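Catalase (Pseudomonas syringae, PDB 1M7S) decomposes hydrogen peroxide into water and oxygen with a heme cofactor, protecting the cell from peroxide damage. Local coordinates at residues L273-I278 and S320-L325. Sequence-based numbering, arbitrary orientation.
Sequences LDATKI and SEDRLL. With HEM (protoporphyrin IX containing Fe), chain E.
Leu273 and Asp322 bring the two backbones together, their CA atoms 4.7 Å apart, where the loop between strands 252-260 and 284-295 passes the start of helix 323-339. Leu273 O meets Asp322 CA at 3.4 Å in a CA-H...O contact. Beyond Leu273 the loop folds into a type I turn, Asp274 to Lys277, while 320-322 leads into the helix through an ST turn in which Ser320 OG, also bonded to Ala195 O, accepts from Asp322 N. Asp322 is the N-cap: chi1 of 169° swings its carboxylate beside the carbonyl carbon, where OD1 accepts from Leu324 N at 2.9 Å and from Leu325 N at 3.1 Å, the latter from above the carboxylate plane. Its OD2 is held by His194. Two waters bridge the segments, one from Leu273 O to Arg323 N, the other from Ala275 N to Asp322 OD1. The Ala275 methyl carbon CB sits 3.6 Å from Leu324 CD2, and the other branch of that leucine, CD1, reaches heme methyl CMC at 3.4 Å. Farther out, Leu273 lies alongside Glu321, whose carboxylate is taken by Lys197 and Tyr207. Direct contact is thus carbon against carbon or oxygen, with water carrying the polar link between the loop and the capped helix that bears Tyr332, probably the axial heme ligand.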
ATOM      1  N   LEU A 273      14.168  18.482  31.692  1.00  6.98           N
ATOM      2  CA  LEU A 273      13.554  17.960  30.466  1.00  8.97           C
ATOM      3  C   LEU A 273      14.383  16.838  29.845  1.00  8.65           C
ATOM      4  O   LEU A 273      14.190  16.469  28.681  1.00  8.08           O
ATOM      5  CB  LEU A 273      13.376  19.113  29.490  1.00  9.26           C
ATOM      6  CG  LEU A 273      12.550  20.315  30.025  1.00 10.28           C
ATOM      7  CD1 LEU A 273      12.457  21.339  28.916  1.00 12.18           C
ATOM      8  CD2 LEU A 273      11.202  19.864  30.554  1.00 10.61           C
ATOM      9  N   ASP A 274      15.210  16.192  30.658  1.00  6.91           N
ATOM     10  CA  ASP A 274      15.976  15.013  30.231  1.00  7.37           C
ATOM     11  C   ASP A 274      15.136  13.752  30.522  1.00  6.79           C
ATOM     12  O   ASP A 274      14.727  13.494  31.663  1.00  9.26           O
ATOM     13  CB  ASP A 274      17.267  14.961  31.041  1.00  6.60           C
ATOM     14  CG  ASP A 274      18.151  13.775  30.871  1.00  6.64           C
ATOM     15  OD1 ASP A 274      19.211  13.748  31.564  1.00  9.15           O
ATOM     16  OD2 ASP A 274      17.750  12.900  30.066  1.00  8.04           O
ATOM     17  N   ALA A 275      14.717  13.024  29.466  1.00  4.21           N
ATOM     18  CA  ALA A 275      13.868  11.843  29.634  1.00  6.33           C
ATOM     19  C   ALA A 275      14.450  10.703  30.441  1.00  6.48           C
ATOM     20  O   ALA A 275      13.766   9.719  30.796  1.00  8.33           O
ATOM     21  CB  ALA A 275      13.449  11.383  28.233  1.00  4.15           C
ATOM     22  N   THR A 276      15.771  10.721  30.745  1.00  7.88           N
ATOM     23  CA  THR A 276      16.383   9.761  31.620  1.00  6.36           C
ATOM     24  C   THR A 276      16.302  10.145  33.092  1.00  8.06           C
ATOM     25  O   THR A 276      16.797   9.405  33.946  1.00  7.91           O
ATOM     26  CB  THR A 276      17.878   9.540  31.251  1.00  6.97           C
ATOM     27  OG1 THR A 276      18.698  10.702  31.526  1.00  8.38           O
ATOM     28  CG2 THR A 276      17.911   9.086  29.813  1.00  3.02           C
ATOM     29  N   LYS A 277      15.465  11.157  33.448  1.00  7.89           N
ATOM     30  CA  LYS A 277      15.397  11.577  34.821  1.00  7.74           C
ATOM     31  C   LYS A 277      13.988  11.668  35.394  1.00  7.43           C
ATOM     32  O   LYS A 277      13.040  12.064  34.710  1.00  8.60           O
ATOM     33  CB  LYS A 277      15.956  13.061  34.900  1.00  7.62           C
ATOM     34  CG  LYS A 277      17.427  13.226  34.528  1.00  7.78           C
ATOM     35  CD  LYS A 277      18.348  12.606  35.590  1.00  7.10           C
ATOM     36  CE  LYS A 277      19.812  12.886  35.249  1.00  8.78           C
ATOM     37  NZ  LYS A 277      20.149  11.984  34.079  1.00  9.70           N
ATOM     38  N   ILE A 278      13.904  11.316  36.672  1.00  8.46           N
ATOM     39  CA  ILE A 278      12.662  11.565  37.418  1.00  9.08           C
ATOM     40  C   ILE A 278      12.871  12.920  38.136  1.00 10.60           C
ATOM     41  O   ILE A 278      13.980  13.440  38.107  1.00  9.26           O
ATOM     42  CB  ILE A 278      12.364  10.494  38.466  1.00  9.69           C
ATOM     43  CG1 ILE A 278      13.446  10.384  39.549  1.00  9.26           C
ATOM     44  CG2 ILE A 278      12.204   9.121  37.798  1.00  9.32           C
ATOM     45  CD1 ILE A 278      12.906   9.703  40.812  1.00 12.02           C
ATOM     46  N   SER A 320       6.742  19.668  25.597  1.00 10.73           N
ATOM     47  CA  SER A 320       7.831  20.478  26.158  1.00  9.29           C
ATOM     48  C   SER A 320       9.003  20.331  25.180  1.00  9.93           C
ATOM     49  O   SER A 320       8.873  19.610  24.171  1.00 10.23           O
ATOM     50  CB  SER A 320       8.219  19.925  27.529  1.00  9.88           C
ATOM     51  OG  SER A 320       8.856  18.656  27.263  1.00 11.95           O
ATOM     52  N   GLU A 321      10.153  20.926  25.475  1.00 10.51           N
ATOM     53  CA  GLU A 321      11.335  20.869  24.651  1.00 10.82           C
ATOM     54  C   GLU A 321      12.212  19.676  24.937  1.00  9.56           C
ATOM     55  O   GLU A 321      13.342  19.593  24.421  1.00 11.20           O
ATOM     56  CB  GLU A 321      12.157  22.192  24.800  1.00 10.89           C
ATOM     57  CG  GLU A 321      11.346  23.410  24.281  1.00 10.86           C
ATOM     58  CD  GLU A 321      10.197  23.781  25.212  1.00 13.12           C
ATOM     59  OE1 GLU A 321      10.239  23.678  26.474  1.00 10.93           O
ATOM     60  OE2 GLU A 321       9.101  24.160  24.703  1.00 12.34           O
ATOM     61  N   ASP A 322      11.709  18.663  25.658  1.00  8.02           N
ATOM     62  CA  ASP A 322      12.428  17.416  25.889  1.00  7.33           C
ATOM     63  C   ASP A 322      12.718  16.889  24.487  1.00  7.37           C
ATOM     64  O   ASP A 322      11.790  16.680  23.687  1.00  6.12           O
ATOM     65  CB  ASP A 322      11.508  16.467  26.668  1.00  9.60           C
ATOM     66  CG  ASP A 322      11.902  15.031  26.818  1.00 11.57           C
ATOM     67  OD1 ASP A 322      12.515  14.450  25.891  1.00 11.92           O
ATOM     68  OD2 ASP A 322      11.609  14.449  27.905  1.00 12.38           O
ATOM     69  N   ARG A 323      13.993  16.661  24.188  1.00  6.00           N
ATOM     70  CA  ARG A 323      14.348  16.253  22.853  1.00  8.21           C
ATOM     71  C   ARG A 323      13.919  14.873  22.389  1.00  9.03           C
ATOM     72  O   ARG A 323      13.837  14.676  21.164  1.00 12.08           O
ATOM     73  CB  ARG A 323      15.897  16.336  22.725  1.00  7.99           C
ATOM     74  CG  ARG A 323      16.251  17.816  22.781  1.00  8.01           C
ATOM     75  CD  ARG A 323      17.777  17.935  22.660  1.00  9.81           C
ATOM     76  NE  ARG A 323      18.200  19.299  23.025  1.00 10.33           N
ATOM     77  CZ  ARG A 323      19.518  19.614  23.095  1.00  9.55           C
ATOM     78  NH1 ARG A 323      20.457  18.738  22.825  1.00 10.09           N
ATOM     79  NH2 ARG A 323      19.819  20.873  23.386  1.00 10.60           N
ATOM     80  N   LEU A 324      13.572  13.980  23.275  1.00  6.89           N
ATOM     81  CA  LEU A 324      13.036  12.685  22.918  1.00  7.42           C
ATOM     82  C   LEU A 324      11.567  12.873  22.530  1.00  8.31           C
ATOM     83  O   LEU A 324      11.055  12.320  21.536  1.00  6.74           O
ATOM     84  CB  LEU A 324      13.153  11.775  24.168  1.00  6.95           C
ATOM     85  CG  LEU A 324      12.937  10.294  23.862  1.00 11.07           C
ATOM     86  CD1 LEU A 324      14.022   9.783  22.927  1.00  9.38           C
ATOM     87  CD2 LEU A 324      12.906   9.527  25.176  1.00 11.52           C
ATOM     88  N   LEU A 325      10.875  13.699  23.358  1.00  7.30           N
ATOM     89  CA  LEU A 325       9.460  13.952  23.076  1.00  8.03           C
ATOM     90  C   LEU A 325       9.217  14.620  21.728  1.00  7.69           C
ATOM     91  O   LEU A 325       8.245  14.307  21.007  1.00  6.39           O
ATOM     92  CB  LEU A 325       8.797  14.854  24.115  1.00  6.48           C
ATOM     93  CG  LEU A 325       7.303  15.206  23.905  1.00  7.94           C
ATOM     94  CD1 LEU A 325       6.364  14.025  23.696  1.00  5.91           C
ATOM     95  CD2 LEU A 325       6.863  16.035  25.130  1.00  6.50           C
TER
HETATM   96  CHA HEM E 600       4.675   3.027  20.077  1.00  6.54           C
HETATM   97  CHB HEM E 600       5.751   4.639  24.513  1.00  8.71           C
HETATM   98  CHC HEM E 600       9.783   6.667  22.783  1.00  7.82           C
HETATM   99  CHD HEM E 600       8.194   5.906  18.252  1.00  4.96           C
HETATM  100  C1A HEM E 600       4.639   3.286  21.428  1.00  5.59           C
HETATM  101  C2A HEM E 600       3.594   2.780  22.349  1.00  6.48           C
HETATM  102  C3A HEM E 600       3.891   3.224  23.569  1.00  7.07           C
HETATM  103  C4A HEM E 600       5.121   3.991  23.466  1.00  8.02           C
HETATM  104  CMA HEM E 600       3.126   3.023  24.884  1.00  5.75           C
HETATM  105  CAA HEM E 600       2.414   1.925  21.855  1.00  7.84           C
HETATM  106  CBA HEM E 600       1.069   2.709  21.686  1.00  7.61           C
HETATM  107  CGA HEM E 600      -0.061   1.688  21.386  1.00  6.17           C
HETATM  108  O1A HEM E 600      -0.514   1.791  20.219  1.00  7.71           O
HETATM  109  O2A HEM E 600      -0.352   0.985  22.373  1.00  8.89           O
HETATM  110  C1B HEM E 600       6.915   5.355  24.435  1.00 10.69           C
HETATM  111  C2B HEM E 600       7.535   6.093  25.529  1.00 12.34           C
HETATM  112  C3B HEM E 600       8.668   6.646  25.048  1.00 11.49           C
HETATM  113  C4B HEM E 600       8.768   6.284  23.660  1.00 11.68           C
HETATM  114  CMB HEM E 600       6.954   6.151  26.948  1.00 13.07           C
HETATM  115  CAB HEM E 600       9.739   7.496  25.732  1.00 12.55           C
HETATM  116  CBB HEM E 600       9.511   8.251  26.789  1.00 14.70           C
HETATM  117  C1C HEM E 600       9.633   6.725  21.422  1.00  7.92           C
HETATM  118  C2C HEM E 600      10.430   7.540  20.534  1.00  6.72           C
HETATM  119  C3C HEM E 600       9.978   7.354  19.287  1.00  7.04           C
HETATM  120  C4C HEM E 600       8.916   6.372  19.363  1.00  7.13           C
HETATM  121  CMC HEM E 600      11.557   8.519  20.961  1.00  8.55           C
HETATM  122  CAC HEM E 600      10.431   7.971  17.949  1.00  7.65           C
HETATM  123  CBC HEM E 600      10.806   9.254  17.807  1.00  8.77           C
HETATM  124  C1D HEM E 600       7.139   4.993  18.378  1.00  5.78           C
HETATM  125  C2D HEM E 600       6.427   4.408  17.254  1.00  7.57           C
HETATM  126  C3D HEM E 600       5.465   3.623  17.743  1.00  7.26           C
HETATM  127  C4D HEM E 600       5.543   3.689  19.186  1.00  7.23           C
HETATM  128  CMD HEM E 600       6.816   4.704  15.795  1.00  7.55           C
HETATM  129  CAD HEM E 600       4.417   2.780  16.960  1.00  7.99           C
HETATM  130  CBD HEM E 600       3.077   3.596  16.862  1.00  4.38           C
HETATM  131  CGD HEM E 600       2.041   2.964  15.950  1.00  5.61           C
HETATM  132  O1D HEM E 600       0.824   3.284  16.185  1.00  7.85           O
HETATM  133  O2D HEM E 600       2.345   2.201  15.001  1.00  6.10           O
HETATM  134  NA  HEM E 600       5.564   3.968  22.164  1.00  7.82           N
HETATM  135  NB  HEM E 600       7.676   5.504  23.293  1.00  8.78           N
HETATM  136  NC  HEM E 600       8.730   5.995  20.680  1.00  8.38           N
HETATM  137  ND  HEM E 600       6.533   4.567  19.542  1.00  4.94           N
HETATM  138 FE   HEM E 600       7.093   5.066  21.407  1.00  7.98          FE
HETATM  139  O   HOH W   1      16.035  17.041  26.399  1.00  8.96           O
HETATM  140  O   HOH W   2      15.179  13.985  26.718  1.00  9.64           O
HETATM  141  O   HOH W   3       8.711   3.315  22.217  1.00 25.12           O